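PDB 3BF7: esterase YbfF from Escherichia coli, which probably hydrolyses ester or thioester bonds, in a substrate-binding crevice that lies between an alpha/beta hydrolase core and a helical cap. Local coordinates for residues A[24-29]-A[176-181]; A[60-65]-A[88-93]. The protein carries 1 engineered substitution. All coordinates share one frame; numbering follows the deposited sequence.

Contact 1: A[24-29]-A[176-181]; sequences GLFGSL and PVLWDQ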
ATOM      1  N   GLY A  24      -2.229   1.019   1.025  1.00  6.47           N
ATOM      2  CA  GLY A  24      -1.692   1.876   2.070  1.00  7.29           C
ATOM      3  C   GLY A  24      -2.636   2.144   3.229  1.00  6.35           C
ATOM      4  O   GLY A  24      -3.729   1.578   3.304  1.00  6.46           O
ATOM      5  N   LEU A  25      -2.209   3.018   4.137  1.00  6.49           N
ATOM      6  CA  LEU A  25      -2.998   3.353   5.315  1.00  6.03           C
ATOM      7  C   LEU A  25      -4.416   3.805   4.973  1.00  6.27           C
ATOM      8  O   LEU A  25      -4.625   4.628   4.076  1.00  6.24           O
ATOM      9  CB  LEU A  25      -2.288   4.440   6.131  1.00  6.65           C
ATOM     10  CG  LEU A  25      -2.948   4.828   7.460  1.00  6.67           C
ATOM     11  CD1 LEU A  25      -2.978   3.639   8.418  1.00  7.74           C
ATOM     12  CD2 LEU A  25      -2.183   5.986   8.075  1.00  7.40           C
ATOM     13  N   PHE A  26      -5.377   3.250   5.710  1.00  6.22           N
ATOM     14  CA  PHE A  26      -6.806   3.522   5.552  1.00  6.36           C
ATOM     15  C   PHE A  26      -7.375   2.949   4.258  1.00  5.98           C
ATOM     16  O   PHE A  26      -8.532   3.197   3.922  1.00  7.35           O
ATOM     17  CB  PHE A  26      -7.108   5.028   5.629  1.00  6.76           C
ATOM     18  CG  PHE A  26      -6.821   5.645   6.975  1.00  6.96           C
ATOM     19  CD1 PHE A  26      -7.409   5.142   8.136  1.00  8.21           C
ATOM     20  CD2 PHE A  26      -5.973   6.743   7.078  1.00  7.53           C
ATOM     21  CE1 PHE A  26      -7.152   5.727   9.378  1.00 10.38           C
ATOM     22  CE2 PHE A  26      -5.713   7.331   8.314  1.00  9.01           C
ATOM     23  CZ  PHE A  26      -6.302   6.824   9.463  1.00  9.26           C
ATOM     24  N   GLY A  27      -6.568   2.172   3.542  1.00  5.84           N
ATOM     25  CA  GLY A  27      -7.035   1.568   2.308  1.00  6.46           C
ATOM     26  C   GLY A  27      -7.585   0.167   2.513  1.00  6.03           C
ATOM     27  O   GLY A  27      -7.800  -0.280   3.645  1.00  6.39           O
ATOM     28  N   SER A  28      -7.813  -0.523   1.399  1.00  6.63           N
ATOM     29  CA  SER A  28      -8.341  -1.884   1.394  1.00  6.31           C
ATOM     30  C   SER A  28      -7.885  -2.537   0.095  1.00  6.11           C
ATOM     31  O   SER A  28      -7.345  -1.861  -0.787  1.00  6.29           O
ATOM     32  CB  SER A  28      -9.865  -1.867   1.464  1.00  7.17           C
ATOM     33  OG  SER A  28     -10.400  -1.234   0.317  1.00  9.72           O
ATOM     34  N   LEU A  29      -8.129  -3.837  -0.040  1.00  6.61           N
ATOM     35  CA  LEU A  29      -7.673  -4.563  -1.220  1.00  7.39           C
ATOM     36  C   LEU A  29      -8.184  -4.054  -2.558  1.00  7.81           C
ATOM     37  O   LEU A  29      -7.603  -4.362  -3.596  1.00  9.31           O
ATOM     38  CB  LEU A  29      -7.960  -6.063  -1.066  1.00  7.95           C
ATOM     39  CG  LEU A  29      -9.397  -6.585  -1.015  1.00  8.95           C
ATOM     40  CD1 LEU A  29     -10.012  -6.583  -2.406  1.00 10.73           C
ATOM     41  CD2 LEU A  29      -9.387  -7.998  -0.454  1.00  9.86           C
ATOM     42  N   PRO A 176      -8.913   2.723  16.476  1.00  9.26           N
ATOM     43  CA  PRO A 176      -8.115   2.868  17.701  1.00 10.33           C
ATOM     44  C   PRO A 176      -6.681   2.360  17.575  1.00  9.74           C
ATOM     45  O   PRO A 176      -5.753   2.957  18.116  1.00  9.56           O
ATOM     46  CB  PRO A 176      -8.915   2.074  18.730  1.00 12.63           C
ATOM     47  CG  PRO A 176     -10.323   2.228  18.250  1.00 13.10           C
ATOM     48  CD  PRO A 176     -10.182   2.031  16.759  1.00  9.96           C
ATOM     49  N   VAL A 177      -6.501   1.252  16.864  1.00  9.54           N
ATOM     50  CA  VAL A 177      -5.173   0.682  16.689  1.00  9.11           C
ATOM     51  C   VAL A 177      -4.330   1.504  15.720  1.00  7.64           C
ATOM     52  O   VAL A 177      -3.140   1.713  15.957  1.00  8.27           O
ATOM     53  CB  VAL A 177      -5.259  -0.786  16.213  1.00  8.96           C
ATOM     54  CG1 VAL A 177      -3.876  -1.302  15.846  1.00  9.91           C
ATOM     55  CG2 VAL A 177      -5.850  -1.646  17.326  1.00 10.57           C
ATOM     56  N   LEU A 178      -4.935   1.980  14.635  1.00  7.53           N
ATOM     57  CA  LEU A 178      -4.183   2.789  13.683  1.00  6.67           C
ATOM     58  C   LEU A 178      -3.726   4.085  14.353  1.00  7.50           C
ATOM     59  O   LEU A 178      -2.667   4.622  14.027  1.00  7.97           O
ATOM     60  CB  LEU A 178      -5.024   3.082  12.438  1.00  7.14           C
ATOM     61  CG  LEU A 178      -5.393   1.823  11.639  1.00  8.33           C
ATOM     62  CD1 LEU A 178      -6.170   2.220  10.393  1.00  9.22           C
ATOM     63  CD2 LEU A 178      -4.134   1.049  11.261  1.00  9.51           C
ATOM     64  N   TRP A 179      -4.520   4.582  15.297  1.00  8.58           N
ATOM     65  CA  TRP A 179      -4.151   5.792  16.023  1.00  8.35           C
ATOM     66  C   TRP A 179      -3.024   5.474  17.000  1.00  8.64           C
ATOM     67  O   TRP A 179      -1.985   6.132  17.010  1.00  8.52           O
ATOM     68  CB  TRP A 179      -5.352   6.346  16.796  1.00  9.95           C
ATOM     69  CG  TRP A 179      -4.999   7.504  17.691  1.00 10.17           C
ATOM     70  CD1 TRP A 179      -4.652   7.450  19.013  1.00 12.18           C
ATOM     71  CD2 TRP A 179      -4.928   8.882  17.314  1.00 11.14           C
ATOM     72  NE1 TRP A 179      -4.371   8.711  19.481  1.00 13.34           N
ATOM     73  CE2 TRP A 179      -4.532   9.609  18.459  1.00 11.97           C
ATOM     74  CE3 TRP A 179      -5.158   9.574  16.119  1.00 10.10           C
ATOM     75  CZ2 TRP A 179      -4.363  10.997  18.443  1.00 12.48           C
ATOM     76  CZ3 TRP A 179      -4.990  10.953  16.104  1.00 11.16           C
ATOM     77  CH2 TRP A 179      -4.596  11.649  17.261  1.00 12.40           C
ATOM     78  N   ASP A 180      -3.231   4.449  17.815  1.00  9.25           N
ATOM     79  CA  ASP A 180      -2.243   4.058  18.808  1.00  9.41           C
ATOM     80  C   ASP A 180      -0.885   3.710  18.204  1.00  9.38           C
ATOM     81  O   ASP A 180       0.159   4.066  18.751  1.00  9.78           O
ATOM     82  CB  ASP A 180      -2.758   2.860  19.602  1.00 10.15           C
ATOM     83  CG  ASP A 180      -1.795   2.430  20.681  1.00 11.70           C
ATOM     84  OD1 ASP A 180      -1.654   3.169  21.677  1.00 13.26           O
ATOM     85  OD2 ASP A 180      -1.170   1.363  20.528  1.00 11.83           O
ATOM     86  N   GLN A 181      -0.904   3.024  17.068  1.00  8.76           N
ATOM     87  CA  GLN A 181       0.321   2.589  16.410  1.00  8.31           C
ATOM     88  C   GLN A 181       0.814   3.533  15.320  1.00  7.79           C
ATOM     89  O   GLN A 181       1.790   3.233  14.635  1.00  7.60           O
ATOM     90  CB  GLN A 181       0.097   1.196  15.818  1.00  8.40           C
ATOM     91  CG  GLN A 181      -0.307   0.160  16.852  1.00  9.08           C
ATOM     92  CD  GLN A 181       0.863  -0.292  17.689  1.00 10.09           C
ATOM     93  OE1 GLN A 181       1.701  -1.062  17.225  1.00  9.62           O
ATOM     94  NE2 GLN A 181       0.939   0.194  18.924  1.00 11.48           N
TER
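With CG of Leu25 anti to the backbone N (chi1 -176°) and CG of Leu178 anti to its own carbonyl carbon (chi1 -64°), the two leucines reach across from a loop and a helix until their branches slide past each other. CD1 of Leu25 rests against both methyls of Leu178, lying 4.0 Å from Leu178 CD1. The same Leu178 CD1 also serves the next residue: it stands 3.8 Å from Phe26 CE1, meeting the ring obliquely. One methyl thus wedges against two neighbours, a task that suits leucine, whose forked end lets CD1 meet both the Leu25 branch and the Phe26 ring while CD2 adds to the Leu25 contact.

Both loop residues are set by a type II beta turn from Gly24 to Gly27, closed by Gly27 N bonding to Gly24 O at 2.9 Å. Phe26 holds the third position of the turn with a positive phi of 70°, a place more often given to glycine. The turn throws consecutive side chains to the same helix, and CG of Leu25 lies 3.6 Å above one face of the Phe26 ring, near its rim. Gly24 and Gly27 belong to the HGxxG-like loop that in alpha/beta hydrolases usually borders the oxyanion hole, and Leu25 lies near the probable catalytic residues.

The Phe26 ring also packs edge-to-face with Phe128 and Phe173 and touches helix 156-163, while Leu25 and Leu178 both lean on Ile185. The loop following core strand 19-22 is therefore embedded among cap helices 125-136, 156-163, 175-180 and 182-186.

Contact 2: A[60-65]-A[88-93]; sequences PVMNYP and HSMGGK
Two backbone carbonyls, Gly187 O and Val117 O, grip the ammonium nitrogen NZ of Lys93, whose aliphatic stem passes over the ring of Tyr64. Extended beyond CG, the lysine chain carries its charge away from the aromatic group to these acceptors, while its lower carbons do the packing. CB sits over one face of the ring in a CH-pi contact, 3.6 Å from the centroid and 23° off the ring normal. Farther out, Lys93 CD reaches the phenol, 3.5 Å from Tyr64 OH. A long apolar stem with a polar tip suits lysine to a buried place where carbonyls await its end.

Tyr64 OH also has Met90 CG at 3.5 Å, and the hydroxyl is hydrogen-bonded to Ile185 O in the cap. Met90 O meets the ring obliquely, 3.4 Å from Tyr64 CE1. With an alanine in place of Tyr64, Ile185 O would probably lose this hydroxyl partner and a gap would probably open beside the Lys93 stem and Met90.

The second segment has the form of a nucleophile elbow, the sharp strand-to-helix turn of alpha/beta hydrolases. Ser89 takes the strained backbone conformation (phi 50°, psi -118°) expected of the nucleophile, and its OG makes a weak hydrogen bond to His234 NE2, consistent with a Ser-His-Asp triad completed by Asp113. Glycine suits the place of Gly91, since a CB there would be crowded by His88 O at 3.2 Å.

Met90, the next residue after the serine, meets Met62 at about a right angle. Their flexible thioethers touch through Met62 CE and Met90 SD, 3.9 Å apart, with Ile185 and Met67 packed alongside.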
ATOM      1  N   PRO A  60      -3.638  -5.624  17.866  1.00  8.19           N
ATOM      2  CA  PRO A  60      -3.130  -4.369  18.427  1.00  9.49           C
ATOM      3  C   PRO A  60      -1.734  -3.978  17.969  1.00  9.83           C
ATOM      4  O   PRO A  60      -1.339  -2.814  18.094  1.00 12.31           O
ATOM      5  CB  PRO A  60      -3.188  -4.599  19.938  1.00  9.68           C
ATOM      6  CG  PRO A  60      -4.286  -5.574  20.095  1.00 13.58           C
ATOM      7  CD  PRO A  60      -4.059  -6.530  18.936  1.00  9.72           C
ATOM      8  N   VAL A  61      -0.975  -4.948  17.469  1.00 10.48           N
ATOM      9  CA  VAL A  61       0.381  -4.689  16.990  1.00 11.33           C
ATOM     10  C   VAL A  61       0.379  -4.263  15.528  1.00 10.42           C
ATOM     11  O   VAL A  61      -0.223  -4.918  14.667  1.00 10.87           O
ATOM     12  CB  VAL A  61       1.270  -5.945  17.132  1.00 11.18           C
ATOM     13  CG1 VAL A  61       2.647  -5.687  16.519  1.00 10.68           C
ATOM     14  CG2 VAL A  61       1.415  -6.307  18.603  1.00 11.29           C
ATOM     15  N   MET A  62       1.054  -3.155  15.252  1.00 11.17           N
ATOM     16  CA  MET A  62       1.136  -2.639  13.899  1.00 13.02           C
ATOM     17  C   MET A  62       2.543  -2.107  13.618  1.00 13.81           C
ATOM     18  O   MET A  62       2.832  -0.937  13.867  1.00 17.84           O
ATOM     19  CB  MET A  62       0.097  -1.527  13.722  1.00 15.68           C
ATOM     20  CG  MET A  62      -0.245  -1.211  12.285  1.00 15.65           C
ATOM     21  SD  MET A  62      -1.112  -2.561  11.468  1.00  9.65           S
ATOM     22  CE  MET A  62      -1.525  -1.753   9.913  1.00 12.35           C
ATOM     23  N   ASN A  63       3.423  -2.980  13.134  1.00 12.15           N
ATOM     24  CA  ASN A  63       4.786  -2.597  12.780  1.00 11.00           C
ATOM     25  C   ASN A  63       5.135  -3.324  11.487  1.00  9.59           C
ATOM     26  O   ASN A  63       4.435  -4.257  11.085  1.00  8.97           O
ATOM     27  CB  ASN A  63       5.783  -2.922  13.908  1.00 12.35           C
ATOM     28  CG  ASN A  63       5.850  -4.396  14.243  1.00 12.69           C
ATOM     29  OD1 ASN A  63       6.273  -5.218  13.432  1.00 14.94           O
ATOM     30  ND2 ASN A  63       5.441  -4.737  15.458  1.00 12.57           N
ATOM     31  N   TYR A  64       6.205  -2.906  10.826  1.00 10.44           N
ATOM     32  CA  TYR A  64       6.529  -3.517   9.554  1.00  8.32           C
ATOM     33  C   TYR A  64       7.004  -4.964   9.567  1.00  9.25           C
ATOM     34  O   TYR A  64       6.687  -5.716   8.648  1.00  8.40           O
ATOM     35  CB  TYR A  64       7.434  -2.566   8.767  1.00  8.60           C
ATOM     36  CG  TYR A  64       6.620  -1.361   8.337  1.00  7.54           C
ATOM     37  CD1 TYR A  64       5.537  -1.515   7.469  1.00  7.72           C
ATOM     38  CD2 TYR A  64       6.847  -0.097   8.884  1.00  7.91           C
ATOM     39  CE1 TYR A  64       4.697  -0.455   7.162  1.00  8.08           C
ATOM     40  CE2 TYR A  64       6.007   0.976   8.584  1.00  8.15           C
ATOM     41  CZ  TYR A  64       4.933   0.785   7.722  1.00  8.15           C
ATOM     42  OH  TYR A  64       4.084   1.825   7.419  1.00  8.75           O
ATOM     43  N   PRO A  65       7.766  -5.382  10.591  1.00 10.07           N
ATOM     44  CA  PRO A  65       8.164  -6.793  10.551  1.00 10.21           C
ATOM     45  C   PRO A  65       6.899  -7.662  10.624  1.00  9.74           C
ATOM     46  O   PRO A  65       6.806  -8.702   9.979  1.00  9.67           O
ATOM     47  CB  PRO A  65       9.045  -6.934  11.788  1.00 11.66           C
ATOM     48  CG  PRO A  65       9.736  -5.606  11.829  1.00 12.65           C
ATOM     49  CD  PRO A  65       8.596  -4.633  11.554  1.00 11.56           C
ATOM     50  N   HIS A  88       1.706   0.258  -2.107  1.00  5.78           N
ATOM     51  CA  HIS A  88       1.550   1.702  -2.049  1.00  5.98           C
ATOM     52  C   HIS A  88       1.708   2.200  -0.614  1.00  5.66           C
ATOM     53  O   HIS A  88       1.052   1.693   0.303  1.00  5.99           O
ATOM     54  CB  HIS A  88       0.167   2.126  -2.546  1.00  6.41           C
ATOM     55  CG  HIS A  88      -0.105   3.588  -2.373  1.00  6.19           C
ATOM     56  ND1 HIS A  88      -1.144   4.070  -1.604  1.00  6.50           N
ATOM     57  CD2 HIS A  88       0.542   4.675  -2.856  1.00  6.92           C
ATOM     58  CE1 HIS A  88      -1.122   5.392  -1.622  1.00  7.26           C
ATOM     59  NE2 HIS A  88      -0.109   5.784  -2.373  1.00  6.23           N
ATOM     60  N   SER A  89       2.586   3.183  -0.430  1.00  6.10           N
ATOM     61  CA  SER A  89       2.800   3.814   0.867  1.00  6.47           C
ATOM     62  C   SER A  89       3.022   2.791   1.987  1.00  6.18           C
ATOM     63  O   SER A  89       3.997   2.053   1.934  1.00  6.06           O
ATOM     64  CB  SER A  89       1.607   4.729   1.167  1.00  7.51           C
ATOM     65  OG  SER A  89       2.001   5.853   1.932  1.00  6.73           O
ATOM     66  N   MET A  90       2.150   2.746   2.995  1.00  6.59           N
ATOM     67  CA  MET A  90       2.314   1.771   4.081  1.00  6.86           C
ATOM     68  C   MET A  90       2.533   0.362   3.514  1.00  6.01           C
ATOM     69  O   MET A  90       3.354  -0.402   4.021  1.00  5.94           O
ATOM     70  CB  MET A  90       1.078   1.777   4.989  1.00  6.86           C
ATOM     71  CG  MET A  90       1.079   0.711   6.079  1.00  8.05           C
ATOM     72  SD  MET A  90      -0.502   0.631   6.948  1.00  8.92           S
ATOM     73  CE  MET A  90      -1.509  -0.206   5.703  1.00  9.38           C
ATOM     74  N   GLY A  91       1.787   0.030   2.462  1.00  5.88           N
ATOM     75  CA  GLY A  91       1.920  -1.271   1.826  1.00  6.47           C
ATOM     76  C   GLY A  91       3.294  -1.430   1.199  1.00  5.59           C
ATOM     77  O   GLY A  91       3.846  -2.529   1.159  1.00  6.65           O
ATOM     78  N   GLY A  92       3.835  -0.326   0.689  1.00  5.79           N
ATOM     79  CA  GLY A  92       5.165  -0.341   0.108  1.00  5.60           C
ATOM     80  C   GLY A  92       6.188  -0.574   1.206  1.00  5.67           C
ATOM     81  O   GLY A  92       7.183  -1.267   0.996  1.00  6.22           O
ATOM     82  N   LYS A  93       5.963   0.014   2.379  1.00  5.54           N
ATOM     83  CA  LYS A  93       6.877  -0.203   3.495  1.00  5.42           C
ATOM     84  C   LYS A  93       6.815  -1.668   3.947  1.00  5.20           C
ATOM     85  O   LYS A  93       7.840  -2.255   4.287  1.00  6.08           O
ATOM     86  CB  LYS A  93       6.557   0.749   4.654  1.00  6.12           C
ATOM     87  CG  LYS A  93       7.295   2.082   4.556  1.00  6.03           C
ATOM     88  CD  LYS A  93       6.913   3.031   5.682  1.00  6.17           C
ATOM     89  CE  LYS A  93       7.822   4.253   5.719  1.00  5.90           C
ATOM     90  NZ  LYS A  93       7.414   5.201   6.797  1.00  6.64           N
TER

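In the fold
From the N terminus, the chain leaves core strand 19-22 into 24-29, the first half of contact 1, and runs through strand 45-48 to 60-65. Contact 2 closes a short loop there, back to 88-93 across helix 64-78 and strand 83-88. Much later, within the run of cap helices, 176-181 comes back to 24-29, so contact 2 nests inside the much longer loop of contact 1. The two also touch: Gln181 OE1 probably bonds to Met62 N, and Met90 packs against Gly24 and Leu25. Contact 2 thus joins parts of the core beside the probable nucleophile, and contact 1 ties that core to the cap.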